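Local coordinates for alpha-glucosidase ([Eubacterium] rectale, PDB 6PNR), which probably hydrolyses alpha-sulfoquinovosides, glycosides of the sulfonated sugar that heads plant sulfolipids, as a retaining GH31 glycosidase, at residues M578-D583 / E592-R597; D598-P603 / D619-L624; M28-V33 / T52-L57; S184-D189 / L200-V205. One frame throughout, in Å; residues are numbered along the deposited sequence.

Contact 1 of 4, residues M578-D583 / E592-R597; sequences MHYESD and EYLFGR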
loop_
_atom_site.group_PDB
_atom_site.type_symbol
_atom_site.label_atom_id
_atom_site.label_comp_id
_atom_site.label_asym_id
_atom_site.label_seq_id
_atom_site.Cartn_x
_atom_site.Cartn_y
_atom_site.Cartn_z
ATOM N N MET A 578 -2.342 27.138 22.521
ATOM C CA MET A 578 -3.009 27.038 23.812
ATOM C C MET A 578 -2.915 28.340 24.591
ATOM O O MET A 578 -3.774 28.613 25.435
ATOM C CB MET A 578 -2.421 25.898 24.640
ATOM C CG MET A 578 -3.145 25.669 25.951
ATOM S SD MET A 578 -2.736 24.089 26.695
ATOM C CE MET A 578 -3.822 22.993 25.776
ATOM N N HIS A 579 -1.887 29.152 24.333
ATOM C CA HIS A 579 -1.738 30.432 25.010
ATOM C C HIS A 579 -1.717 31.610 24.054
ATOM O O HIS A 579 -1.651 32.755 24.511
ATOM C CB HIS A 579 -0.465 30.455 25.859
ATOM C CG HIS A 579 -0.512 29.533 27.032
ATOM N ND1 HIS A 579 -1.374 29.723 28.092
ATOM C CD2 HIS A 579 0.197 28.413 27.316
ATOM C CE1 HIS A 579 -1.193 28.758 28.977
ATOM N NE2 HIS A 579 -0.254 27.946 28.526
ATOM N N TYR A 580 -1.752 31.366 22.742
ATOM C CA TYR A 580 -1.829 32.424 21.738
ATOM C C TYR A 580 -2.899 32.029 20.728
ATOM O O TYR A 580 -2.599 31.668 19.589
ATOM C CB TYR A 580 -0.466 32.650 21.086
ATOM C CG TYR A 580 0.593 32.935 22.119
ATOM C CD1 TYR A 580 0.736 34.214 22.657
ATOM C CD2 TYR A 580 1.427 31.927 22.592
ATOM C CE1 TYR A 580 1.693 34.483 23.608
ATOM C CE2 TYR A 580 2.393 32.188 23.554
ATOM C CZ TYR A 580 2.519 33.471 24.060
ATOM O OH TYR A 580 3.465 33.748 25.023
ATOM N N GLU A 581 -4.164 32.097 21.153
ATOM C CA GLU A 581 -5.237 31.535 20.337
ATOM C C GLU A 581 -5.522 32.342 19.079
ATOM O O GLU A 581 -6.173 31.820 18.169
ATOM C CB GLU A 581 -6.520 31.405 21.148
ATOM C CG GLU A 581 -6.371 30.543 22.368
ATOM C CD GLU A 581 -7.701 30.124 22.934
ATOM O OE1 GLU A 581 -8.724 30.543 22.359
ATOM O OE2 GLU A 581 -7.727 29.381 23.942
ATOM N N SER A 582 -5.077 33.594 19.009
ATOM C CA SER A 582 -5.301 34.427 17.832
ATOM C C SER A 582 -4.187 34.308 16.803
ATOM O O SER A 582 -4.282 34.921 15.734
ATOM C CB SER A 582 -5.450 35.899 18.240
ATOM O OG SER A 582 -6.477 36.046 19.203
ATOM N N ASP A 583 -3.133 33.552 17.106
ATOM C CA ASP A 583 -1.966 33.453 16.236
ATOM C C ASP A 583 -2.226 32.350 15.217
ATOM O O ASP A 583 -2.281 31.168 15.573
ATOM C CB ASP A 583 -0.714 33.183 17.066
ATOM C CG ASP A 583 0.563 33.316 16.264
ATOM O OD1 ASP A 583 0.566 32.934 15.075
ATOM O OD2 ASP A 583 1.568 33.796 16.830
ATOM N N GLU A 592 7.566 22.894 17.747
ATOM C CA GLU A 592 7.812 23.726 18.917
ATOM C C GLU A 592 6.700 23.468 19.926
ATOM O O GLU A 592 5.579 23.116 19.548
ATOM C CB GLU A 592 7.844 25.232 18.572
ATOM C CG GLU A 592 8.572 25.556 17.268
ATOM C CD GLU A 592 8.668 27.048 17.015
ATOM O OE1 GLU A 592 7.847 27.799 17.583
ATOM O OE2 GLU A 592 9.562 27.465 16.249
ATOM N N TYR A 593 7.010 23.651 21.205
ATOM C CA TYR A 593 6.001 23.551 22.253
ATOM C C TYR A 593 6.265 24.585 23.338
ATOM O O TYR A 593 7.403 25.016 23.541
ATOM C CB TYR A 593 5.949 22.139 22.880
ATOM C CG TYR A 593 7.223 21.657 23.559
ATOM C CD1 TYR A 593 8.208 20.971 22.841
ATOM C CD2 TYR A 593 7.427 21.851 24.920
ATOM C CE1 TYR A 593 9.373 20.508 23.472
ATOM C CE2 TYR A 593 8.580 21.403 25.553
ATOM C CZ TYR A 593 9.549 20.730 24.831
ATOM O OH TYR A 593 10.690 20.287 25.475
ATOM N N LEU A 594 5.190 24.995 24.022
ATOM C CA LEU A 594 5.323 25.789 25.239
ATOM C C LEU A 594 5.547 24.833 26.404
ATOM O O LEU A 594 4.752 23.910 26.612
ATOM C CB LEU A 594 4.083 26.663 25.475
ATOM C CG LEU A 594 3.706 27.585 24.306
ATOM C CD1 LEU A 594 2.393 28.359 24.541
ATOM C CD2 LEU A 594 4.851 28.540 24.004
ATOM N N PHE A 595 6.651 25.023 27.125
ATOM C CA PHE A 595 6.976 24.248 28.320
ATOM C C PHE A 595 6.352 25.013 29.479
ATOM O O PHE A 595 6.964 25.906 30.063
ATOM C CB PHE A 595 8.488 24.097 28.456
ATOM C CG PHE A 595 8.941 23.301 29.655
ATOM C CD1 PHE A 595 8.405 22.051 29.930
ATOM C CD2 PHE A 595 9.960 23.777 30.465
ATOM C CE1 PHE A 595 8.850 21.305 31.016
ATOM C CE2 PHE A 595 10.414 23.039 31.551
ATOM C CZ PHE A 595 9.856 21.800 31.823
ATOM N N GLY A 596 5.096 24.697 29.774
ATOM C CA GLY A 596 4.286 25.579 30.606
ATOM C C GLY A 596 3.946 26.867 29.865
ATOM O O GLY A 596 4.133 26.993 28.663
ATOM N N ARG A 597 3.444 27.848 30.619
ATOM C CA ARG A 597 3.115 29.123 29.991
ATOM C C ARG A 597 4.338 30.000 29.774
ATOM O O ARG A 597 4.292 30.927 28.959
ATOM C CB ARG A 597 2.087 29.898 30.835
ATOM C CG ARG A 597 1.437 31.065 30.067
ATOM C CD ARG A 597 0.145 31.552 30.726
ATOM N NE ARG A 597 0.403 32.172 32.022
ATOM C CZ ARG A 597 0.732 33.451 32.183
ATOM N NH1 ARG A 597 0.837 34.245 31.126
ATOM N NH2 ARG A 597 0.951 33.942 33.400
HETATM O O HOH W 1 2.538 32.088 27.010
#

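Contact 2 of 4, residues D598-P603 / D619-L624; sequences DMLIAP and DEWVHL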
loop_
_atom_site.group_PDB
_atom_site.type_symbol
_atom_site.label_atom_id
_atom_site.label_comp_id
_atom_site.label_asym_id
_atom_site.label_seq_id
_atom_site.Cartn_x
_atom_site.Cartn_y
_atom_site.Cartn_z
ATOM N N ASP A 598 5.432 29.738 30.466
ATOM C CA ASP A 598 6.499 30.718 30.524
ATOM C C ASP A 598 7.687 30.402 29.627
ATOM O O ASP A 598 8.647 31.183 29.618
ATOM C CB ASP A 598 6.974 30.880 31.968
ATOM C CG ASP A 598 5.941 31.576 32.848
ATOM O OD1 ASP A 598 4.806 31.796 32.380
ATOM O OD2 ASP A 598 6.268 31.900 34.005
ATOM N N MET A 599 7.663 29.300 28.873
ATOM C CA MET A 599 8.808 28.938 28.047
ATOM C C MET A 599 8.368 28.411 26.693
ATOM O O MET A 599 7.348 27.726 26.584
ATOM C CB MET A 599 9.691 27.881 28.721
ATOM C CG MET A 599 10.377 28.345 29.980
ATOM S SD MET A 599 11.791 27.296 30.412
ATOM C CE MET A 599 13.073 28.004 29.368
ATOM N N LEU A 600 9.146 28.737 25.661
ATOM C CA LEU A 600 8.967 28.164 24.336
ATOM C C LEU A 600 10.201 27.338 24.010
ATOM O O LEU A 600 11.329 27.825 24.138
ATOM C CB LEU A 600 8.741 29.235 23.266
ATOM C CG LEU A 600 8.329 28.632 21.915
ATOM C CD1 LEU A 600 7.346 29.551 21.222
ATOM C CD2 LEU A 600 9.541 28.367 20.987
ATOM N N ILE A 601 9.983 26.088 23.614
ATOM C CA ILE A 601 11.058 25.166 23.269
ATOM C C ILE A 601 10.888 24.779 21.812
ATOM O O ILE A 601 9.790 24.394 21.395
ATOM C CB ILE A 601 11.052 23.911 24.160
ATOM C CG1 ILE A 601 10.815 24.290 25.637
ATOM C CG2 ILE A 601 12.362 23.138 23.965
ATOM C CD1 ILE A 601 11.886 25.239 26.231
ATOM N N ALA A 602 11.974 24.887 21.046
ATOM C CA ALA A 602 12.007 24.525 19.626
ATOM C C ALA A 602 13.220 23.634 19.401
ATOM O O ALA A 602 14.289 24.115 19.007
ATOM C CB ALA A 602 12.074 25.769 18.741
ATOM N N PRO A 603 13.099 22.331 19.658
ATOM C CA PRO A 603 14.287 21.463 19.632
ATOM C C PRO A 603 14.902 21.340 18.243
ATOM O O PRO A 603 14.203 21.234 17.235
ATOM C CB PRO A 603 13.746 20.111 20.120
ATOM C CG PRO A 603 12.552 20.479 20.957
ATOM C CD PRO A 603 11.927 21.643 20.217
ATOM N N ASP A 619 4.990 38.307 21.933
ATOM C CA ASP A 619 5.138 38.370 23.384
ATOM C C ASP A 619 6.544 38.878 23.654
ATOM O O ASP A 619 7.345 39.042 22.729
ATOM C CB ASP A 619 4.895 37.006 24.036
ATOM C CG ASP A 619 4.350 37.118 25.441
ATOM O OD1 ASP A 619 4.664 38.115 26.120
ATOM O OD2 ASP A 619 3.605 36.208 25.861
ATOM N N GLU A 620 6.848 39.118 24.927
ATOM C CA GLU A 620 8.180 39.561 25.333
ATOM C C GLU A 620 9.010 38.341 25.716
ATOM O O GLU A 620 8.840 37.780 26.800
ATOM C CB GLU A 620 8.080 40.556 26.482
ATOM C CG GLU A 620 7.489 41.867 26.042
ATOM C CD GLU A 620 8.322 42.505 24.951
ATOM O OE1 GLU A 620 9.405 43.047 25.278
ATOM O OE2 GLU A 620 7.909 42.441 23.766
ATOM N N TRP A 621 9.937 37.952 24.840
ATOM C CA TRP A 621 10.696 36.719 24.989
ATOM C C TRP A 621 12.165 37.012 25.247
ATOM O O TRP A 621 12.720 37.994 24.745
ATOM C CB TRP A 621 10.587 35.842 23.742
ATOM C CG TRP A 621 9.228 35.319 23.428
ATOM C CD1 TRP A 621 8.394 35.750 22.432
ATOM C CD2 TRP A 621 8.549 34.231 24.075
ATOM N NE1 TRP A 621 7.239 35.009 22.430
ATOM C CE2 TRP A 621 7.309 34.068 23.425
ATOM C CE3 TRP A 621 8.872 33.379 25.140
ATOM C CZ2 TRP A 621 6.378 33.091 23.811
ATOM C CZ3 TRP A 621 7.938 32.418 25.532
ATOM C CH2 TRP A 621 6.713 32.276 24.860
ATOM N N VAL A 622 12.792 36.139 26.032
ATOM C CA VAL A 622 14.220 36.193 26.321
ATOM C C VAL A 622 14.826 34.849 25.938
ATOM O O VAL A 622 14.409 33.812 26.463
ATOM C CB VAL A 622 14.505 36.495 27.802
ATOM C CG1 VAL A 622 16.017 36.602 28.028
ATOM C CG2 VAL A 622 13.784 37.778 28.257
ATOM N N HIS A 623 15.800 34.864 25.027
ATOM C CA HIS A 623 16.543 33.651 24.696
ATOM C C HIS A 623 17.339 33.182 25.910
ATOM O O HIS A 623 18.088 33.959 26.511
ATOM C CB HIS A 623 17.472 33.905 23.512
ATOM C CG HIS A 623 18.212 32.691 23.051
ATOM N ND1 HIS A 623 19.584 32.588 23.114
ATOM C CD2 HIS A 623 17.772 31.528 22.511
ATOM C CE1 HIS A 623 19.959 31.415 22.634
ATOM N NE2 HIS A 623 18.878 30.751 22.262
ATOM N N LEU A 624 17.179 31.905 26.269
ATOM C CA LEU A 624 17.642 31.437 27.576
ATOM C C LEU A 624 19.154 31.558 27.729
ATOM O O LEU A 624 19.646 31.947 28.796
ATOM C CB LEU A 624 17.203 29.987 27.803
ATOM C CG LEU A 624 17.743 29.312 29.070
ATOM C CD1 LEU A 624 17.240 30.025 30.334
ATOM C CD2 LEU A 624 17.353 27.839 29.093
#

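Contact 3 of 4, residues M28-V33 / T52-L57; sequences MIYVGV and TERFPL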
loop_
_atom_site.group_PDB
_atom_site.type_symbol
_atom_site.label_atom_id
_atom_site.label_comp_id
_atom_site.label_asym_id
_atom_site.label_seq_id
_atom_site.Cartn_x
_atom_site.Cartn_y
_atom_site.Cartn_z
ATOM N N MET A 28 -26.543 12.615 8.423
ATOM C CA MET A 28 -25.608 12.588 9.537
ATOM C C MET A 28 -25.056 11.196 9.812
ATOM O O MET A 28 -23.952 11.082 10.353
ATOM C CB MET A 28 -26.290 13.127 10.802
ATOM C CG MET A 28 -25.351 13.469 11.956
ATOM S SD MET A 28 -26.199 14.264 13.350
ATOM C CE MET A 28 -27.170 12.905 13.978
ATOM N N ILE A 29 -25.789 10.139 9.467
ATOM C CA ILE A 29 -25.409 8.771 9.805
ATOM C C ILE A 29 -25.583 7.878 8.582
ATOM O O ILE A 29 -26.638 7.894 7.937
ATOM C CB ILE A 29 -26.241 8.224 10.981
ATOM C CG1 ILE A 29 -26.109 9.118 12.217
ATOM C CG2 ILE A 29 -25.831 6.805 11.310
ATOM C CD1 ILE A 29 -27.066 8.737 13.349
ATOM N N TYR A 30 -24.549 7.102 8.265
ATOM C CA TYR A 30 -24.664 5.945 7.396
ATOM C C TYR A 30 -24.398 4.692 8.218
ATOM O O TYR A 30 -23.606 4.705 9.165
ATOM C CB TYR A 30 -23.669 5.987 6.219
ATOM C CG TYR A 30 -23.717 7.235 5.351
ATOM C CD1 TYR A 30 -23.321 8.472 5.846
ATOM C CD2 TYR A 30 -24.112 7.158 4.013
ATOM C CE1 TYR A 30 -23.345 9.609 5.050
ATOM C CE2 TYR A 30 -24.136 8.286 3.207
ATOM C CZ TYR A 30 -23.755 9.502 3.732
ATOM O OH TYR A 30 -23.785 10.617 2.936
ATOM N N VAL A 31 -25.042 3.598 7.828
ATOM C CA VAL A 31 -24.850 2.308 8.468
ATOM C C VAL A 31 -24.577 1.292 7.374
ATOM O O VAL A 31 -24.849 1.527 6.196
ATOM C CB VAL A 31 -26.071 1.893 9.303
ATOM C CG1 VAL A 31 -26.302 2.909 10.387
ATOM C CG2 VAL A 31 -27.295 1.806 8.409
ATOM N N GLY A 32 -24.025 0.154 7.765
ATOM C CA GLY A 32 -23.787 -0.865 6.775
ATOM C C GLY A 32 -23.206 -2.121 7.370
ATOM O O GLY A 32 -23.236 -2.341 8.583
ATOM N N VAL A 33 -22.691 -2.952 6.468
ATOM C CA VAL A 33 -22.193 -4.282 6.778
ATOM C C VAL A 33 -20.815 -4.425 6.148
ATOM O O VAL A 33 -20.648 -4.157 4.953
ATOM C CB VAL A 33 -23.144 -5.373 6.254
ATOM C CG1 VAL A 33 -22.634 -6.766 6.635
ATOM C CG2 VAL A 33 -24.575 -5.133 6.769
ATOM N N THR A 52 -19.994 -4.651 2.097
ATOM C CA THR A 52 -21.058 -5.072 1.195
ATOM C C THR A 52 -22.280 -4.161 1.244
ATOM O O THR A 52 -23.046 -4.130 0.274
ATOM C CB THR A 52 -21.488 -6.513 1.506
ATOM O OG1 THR A 52 -21.679 -6.662 2.919
ATOM C CG2 THR A 52 -20.436 -7.492 1.041
ATOM N N GLU A 53 -22.489 -3.417 2.332
ATOM C CA GLU A 53 -23.599 -2.476 2.403
ATOM C C GLU A 53 -23.160 -1.191 3.085
ATOM O O GLU A 53 -22.419 -1.222 4.073
ATOM C CB GLU A 53 -24.808 -3.076 3.153
ATOM C CG GLU A 53 -25.309 -4.407 2.593
ATOM C CD GLU A 53 -26.575 -4.913 3.292
ATOM O OE1 GLU A 53 -27.236 -4.101 3.970
ATOM O OE2 GLU A 53 -26.902 -6.119 3.168
ATOM N N ARG A 54 -23.605 -0.061 2.540
ATOM C CA ARG A 54 -23.489 1.234 3.201
ATOM C C ARG A 54 -24.582 2.133 2.649
ATOM O O ARG A 54 -24.698 2.270 1.429
ATOM C CB ARG A 54 -22.119 1.896 2.973
ATOM C CG ARG A 54 -22.145 3.394 3.305
ATOM C CD ARG A 54 -20.783 4.096 3.256
ATOM N NE ARG A 54 -20.956 5.543 3.409
ATOM C CZ ARG A 54 -20.033 6.385 3.879
ATOM N NH1 ARG A 54 -18.834 5.939 4.256
ATOM N NH2 ARG A 54 -20.317 7.681 3.981
ATOM N N PHE A 55 -25.370 2.753 3.528
ATOM C CA PHE A 55 -26.441 3.607 3.028
ATOM C C PHE A 55 -26.793 4.646 4.074
ATOM O O PHE A 55 -26.691 4.373 5.279
ATOM C CB PHE A 55 -27.680 2.784 2.637
ATOM C CG PHE A 55 -28.095 1.777 3.666
ATOM C CD1 PHE A 55 -28.931 2.139 4.710
ATOM C CD2 PHE A 55 -27.669 0.464 3.583
ATOM C CE1 PHE A 55 -29.326 1.209 5.657
ATOM C CE2 PHE A 55 -28.055 -0.469 4.527
ATOM C CZ PHE A 55 -28.892 -0.095 5.564
ATOM N N PRO A 56 -27.188 5.845 3.655
ATOM C CA PRO A 56 -27.597 6.863 4.622
ATOM C C PRO A 56 -28.949 6.531 5.228
ATOM O O PRO A 56 -29.782 5.854 4.623
ATOM C CB PRO A 56 -27.662 8.144 3.785
ATOM C CG PRO A 56 -27.983 7.651 2.399
ATOM C CD PRO A 56 -27.280 6.323 2.262
ATOM N N LEU A 57 -29.154 7.007 6.446
ATOM C CA LEU A 57 -30.397 6.775 7.158
ATOM C C LEU A 57 -31.379 7.907 6.883
ATOM O O LEU A 57 -30.985 9.062 6.695
ATOM C CB LEU A 57 -30.144 6.668 8.660
ATOM C CG LEU A 57 -29.337 5.461 9.130
ATOM C CD1 LEU A 57 -29.162 5.543 10.634
ATOM C CD2 LEU A 57 -30.045 4.189 8.738
#

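Contact 4 of 4, residues S184-D189 / L200-V205; sequences STAYAD and LQIWEV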
loop_
_atom_site.group_PDB
_atom_site.type_symbol
_atom_site.label_atom_id
_atom_site.label_comp_id
_atom_site.label_asym_id
_atom_site.label_seq_id
_atom_site.Cartn_x
_atom_site.Cartn_y
_atom_site.Cartn_z
ATOM N N SER A 184 -16.415 4.012 22.387
ATOM C CA SER A 184 -16.292 2.675 21.822
ATOM C C SER A 184 -14.817 2.304 21.787
ATOM O O SER A 184 -13.961 3.164 21.576
ATOM C CB SER A 184 -16.882 2.613 20.411
ATOM O OG SER A 184 -16.586 1.371 19.787
ATOM N N THR A 185 -14.523 1.025 21.990
ATOM C CA THR A 185 -13.167 0.536 21.775
ATOM C C THR A 185 -13.079 -0.334 20.532
ATOM O O THR A 185 -12.080 -1.041 20.350
ATOM C CB THR A 185 -12.635 -0.218 23.001
ATOM O OG1 THR A 185 -13.343 -1.451 23.158
ATOM C CG2 THR A 185 -12.782 0.637 24.271
ATOM N N ALA A 186 -14.090 -0.281 19.664
ATOM C CA ALA A 186 -14.001 -0.974 18.392
ATOM C C ALA A 186 -12.937 -0.321 17.518
ATOM O O ALA A 186 -12.477 0.790 17.786
ATOM C CB ALA A 186 -15.353 -0.956 17.673
ATOM N N TYR A 187 -12.527 -1.038 16.471
ATOM C CA TYR A 187 -11.797 -0.391 15.390
ATOM C C TYR A 187 -12.577 0.828 14.930
ATOM O O TYR A 187 -13.800 0.780 14.793
ATOM C CB TYR A 187 -11.596 -1.357 14.212
ATOM C CG TYR A 187 -10.822 -0.772 13.043
ATOM C CD1 TYR A 187 -11.450 0.022 12.085
ATOM C CD2 TYR A 187 -9.456 -1.016 12.899
ATOM C CE1 TYR A 187 -10.733 0.558 11.004
ATOM C CE2 TYR A 187 -8.739 -0.498 11.824
ATOM C CZ TYR A 187 -9.382 0.284 10.882
ATOM O OH TYR A 187 -8.670 0.810 9.823
ATOM N N ALA A 188 -11.869 1.928 14.705
ATOM C CA ALA A 188 -12.474 3.114 14.121
ATOM C C ALA A 188 -11.519 3.701 13.096
ATOM O O ALA A 188 -10.347 3.324 13.018
ATOM C CB ALA A 188 -12.834 4.159 15.186
ATOM N N ASP A 189 -12.038 4.631 12.296
ATOM C CA ASP A 189 -11.225 5.351 11.317
ATOM C C ASP A 189 -11.794 6.760 11.206
ATOM O O ASP A 189 -12.881 6.945 10.651
ATOM C CB ASP A 189 -11.226 4.633 9.963
ATOM C CG ASP A 189 -10.247 5.246 8.955
ATOM O OD1 ASP A 189 -9.727 6.354 9.192
ATOM O OD2 ASP A 189 -9.983 4.600 7.912
ATOM N N LEU A 200 -16.580 9.839 10.953
ATOM C CA LEU A 200 -16.053 8.939 11.968
ATOM C C LEU A 200 -16.627 7.553 11.706
ATOM O O LEU A 200 -17.815 7.310 11.954
ATOM C CB LEU A 200 -16.411 9.439 13.364
ATOM C CG LEU A 200 -16.276 10.948 13.593
ATOM C CD1 LEU A 200 -16.702 11.303 15.020
ATOM C CD2 LEU A 200 -14.860 11.472 13.301
ATOM N N GLN A 201 -15.798 6.659 11.169
ATOM C CA GLN A 201 -16.201 5.281 10.901
ATOM C C GLN A 201 -15.932 4.418 12.133
ATOM O O GLN A 201 -14.823 4.433 12.671
ATOM C CB GLN A 201 -15.450 4.717 9.694
ATOM C CG GLN A 201 -15.792 3.257 9.409
ATOM C CD GLN A 201 -14.963 2.634 8.284
ATOM O OE1 GLN A 201 -15.051 1.430 8.029
ATOM N NE2 GLN A 201 -14.172 3.447 7.604
ATOM N N ILE A 202 -16.944 3.664 12.569
ATOM C CA ILE A 202 -16.859 2.802 13.747
ATOM C C ILE A 202 -17.299 1.400 13.351
ATOM O O ILE A 202 -18.295 1.239 12.639
ATOM C CB ILE A 202 -17.737 3.321 14.911
ATOM C CG1 ILE A 202 -17.695 4.847 15.022
ATOM C CG2 ILE A 202 -17.296 2.688 16.221
ATOM C CD1 ILE A 202 -16.361 5.422 15.457
ATOM N N TRP A 203 -16.574 0.378 13.818
ATOM C CA TRP A 203 -16.933 -0.999 13.443
ATOM C C TRP A 203 -17.888 -1.642 14.447
ATOM O O TRP A 203 -17.799 -2.839 14.757
ATOM C CB TRP A 203 -15.681 -1.851 13.244
ATOM C CG TRP A 203 -14.973 -1.521 11.958
ATOM C CD1 TRP A 203 -15.249 -0.477 11.114
ATOM C CD2 TRP A 203 -13.891 -2.246 11.356
ATOM N NE1 TRP A 203 -14.388 -0.502 10.035
ATOM C CE2 TRP A 203 -13.551 -1.579 10.160
ATOM C CE3 TRP A 203 -13.167 -3.385 11.721
ATOM C CZ2 TRP A 203 -12.513 -2.009 9.329
ATOM C CZ3 TRP A 203 -12.126 -3.806 10.894
ATOM C CH2 TRP A 203 -11.819 -3.122 9.711
ATOM N N GLU A 204 -18.806 -0.825 14.955
ATOM C CA GLU A 204 -19.967 -1.216 15.746
ATOM C C GLU A 204 -20.862 0.012 15.818
ATOM O O GLU A 204 -20.434 1.126 15.504
ATOM C CB GLU A 204 -19.584 -1.681 17.152
ATOM C CG GLU A 204 -19.310 -0.524 18.113
ATOM C CD GLU A 204 -19.060 -0.996 19.529
ATOM O OE1 GLU A 204 -19.338 -2.182 19.820
ATOM O OE2 GLU A 204 -18.568 -0.187 20.347
ATOM N N VAL A 205 -22.105 -0.191 16.236
ATOM C CA VAL A 205 -22.923 0.956 16.614
ATOM C C VAL A 205 -22.430 1.427 17.977
ATOM O O VAL A 205 -22.558 0.690 18.963
ATOM C CB VAL A 205 -24.418 0.606 16.644
ATOM C CG1 VAL A 205 -25.226 1.800 17.117
ATOM C CG2 VAL A 205 -24.889 0.124 15.259
HETATM O O HOH W 2 -16.728 -0.541 22.457
HETATM O O HOH W 3 -13.342 6.313 7.747
#

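Contact 1 of 4, residues M578-D583 / E592-R597
H579 turns its CG anti to its own carbonyl carbon (chi1 -68°), which carries the imidazole toward 592-597, while R597 holds CG anti to the backbone N and lays its aliphatic stem across that ring. The result is a CH-pi contact: R597 CG stands 3.7 Å from the centroid of the H579 ring and only 10° off the ring normal, so the methylene sits squarely over one face. Next along the stem, R597 CD comes to 3.5 Å from H579 ND1. The guanidinium plane is inclined 60° to the imidazole, which rules out a flat stack of the two groups. L594 approaches the same ring differently, with its CD1 at the edge and in the plane, 3.5 Å from H579 CD2. The same methyl also touches Y580 CE2 at 4.0 Å, so one CD1 serves both rings. This packing lies in the C-terminal beta domain of the GH31 fold, where the loop after strand 573-574 folds back over strand 593-595 and a type I turn from Y580 to D583 redirects the chain. Outside the two segments, H579 NE2 is hydrogen-bonded to R574 NH1 and Y580 OH to D619 OD2. With an alanine in place of H579, the R597 methylenes would probably lose the face they rest on and R574 its imidazole partner. One water donates to both Y580 OH, at 2.8 Å, and R597 O, at 2.9 Å, tying the phenol to the backbone of R597.

Contact 2 of 4, residues D598-P603 / D619-L624
W621, which follows a local bond from E620 N to D619 OD1 (2.7 Å), is the first residue of 619-624 to touch the other segment. It brings the benzo end of its indole to L600, with CZ3 3.9 Å from L600 N and CH2 4.0 Å from L600 CB. CG of W621 lies anti to the carbonyl carbon (chi1 -64°), a setting that directs the benzo part of the indole to the backbone of 598-600: CZ3 is also 4.2 Å from M599 C. The indole N-H points elsewhere, to P617 O. Strands 599-601 and 621-623 belong to one antiparallel sheet of the C-terminal domain but are not adjacent in it, since strand 646-649 runs between them; the M599 and W621 CA atoms, the nearest pair, are 8.6 Å apart, and the contact is therefore made by side chains reaching past the middle strand. Beyond the strand, L624 brings CD2 to 4.3 Å from M599 CE. The CB of M599 points away from 619-624, but the chain turns at its CG-SD bond (chi3 83°), and its terminal methyl comes back toward L624.

Contact 3 of 4, residues M28-V33 / T52-L57
A classic beta bulge interrupts the pairing at V33, whose carbonyl oxygen accepts from two successive residues: T52 N at 3.0 Å and E53 N at 3.3 Å, the latter in the carbonyl plane on a lone pair. Past the bulge the antiparallel register is regular, with F55 N to V31 O at 3.0 Å and L57 N to I29 O at 3.1 Å. G32 CA lies 3.0 Å from E53 O, where a side chain would clash. On the face bearing Y30, R54 and P56, the extended R54 chain brings NH2 over the centre of the Y30 ring in a cation-pi contact, CZ 4.2 Å from the centroid and 19° off the normal, the guanidinium steeply inclined (56°). P56 CB meets Y30 CE2 at 3.6 Å. A serine at Y30 would probably strip R54 of this aromatic partner and uncover the P56 ring. The opposite face joins V31 CG2 to F55 CE1 at 3.5 Å, beside L57. R54 also forms a salt bridge with E199 and a cation-pi contact with W103. Of this hairpin, strand 29-41 is flanked in the six-stranded antiparallel sheet by 101-107, while 44-56, outermost within this chain, packs against its counterpart in the second subunit.

Contact 4 of 4, residues S184-D189 / L200-V205
Y187 and W203 stack face to face at the apolar centre of this contact, the phenol ring and the six-membered ring of the indole having centroids 4.0 Å apart and planes inclined at 29°. The tilt brings one side of the pair closest, with Y187 CD1 only 3.3 Å from W203 CE2 and lying over the indole face. Both residues stand at the open end of the beta hairpin of strands 188-194 and 197-202, inner strands of the six-stranded sheet in the N-terminal beta region. With CG anti to the backbone N (chi1 -179°), Y187 swings its phenol alongside the indole, and the two side chains extend in a common direction. Strand 44-56 adds I47 against both rings, and R101 makes a cation-pi contact with W203. A smaller apolar patch lies on the face of the sheet that carries A188 and I202, where A188 CB meets I202 CD1 at 3.8 Å.

Around these groups the backbones pair in antiparallel fashion. W203 N donates to Y187 O, and D189 and Q201 form a hydrogen-bonded pair through D189 N to Q201 O at 2.8 Å and Q201 N to D189 O. The Q201 amide anchors the indole: W203 NE1 donates to Q201 OE1 at 2.9 Å from above the carbonyl plane, while Q201 NE2 reaches D189 O through a water. At the polar edge an ST turn has A186 N donating to S184 OG. That hydroxyl in turn gives its proton to E204 OE2 at 2.6 Å, meeting the oxygen from 36° out of the carboxylate plane.

Overall arrangement
Along the chain the order is contact 3, contact 4, contact 1, contact 2, each closing before the next opens. Contacts 3 and 4 share the six-stranded antiparallel sheet of the N-terminal region; their centres are 13 Å apart, with strand 101-107 lying between their two hairpins. Contacts 1 and 2, centres 10 Å apart, share the sheet of the C-terminal domain through neighbouring strands 593-595 and 599-601, and touch directly, Y593 O lying 2.8 Å from I601 N. The two pairs are well separated: between them, centres lie from 32 Å (contacts 1 and 4) to 50 Å (contacts 2 and 3) apart. They thus mark the beta domains that precede and follow the catalytic TIM barrel, while contact 3 also borders the second subunit.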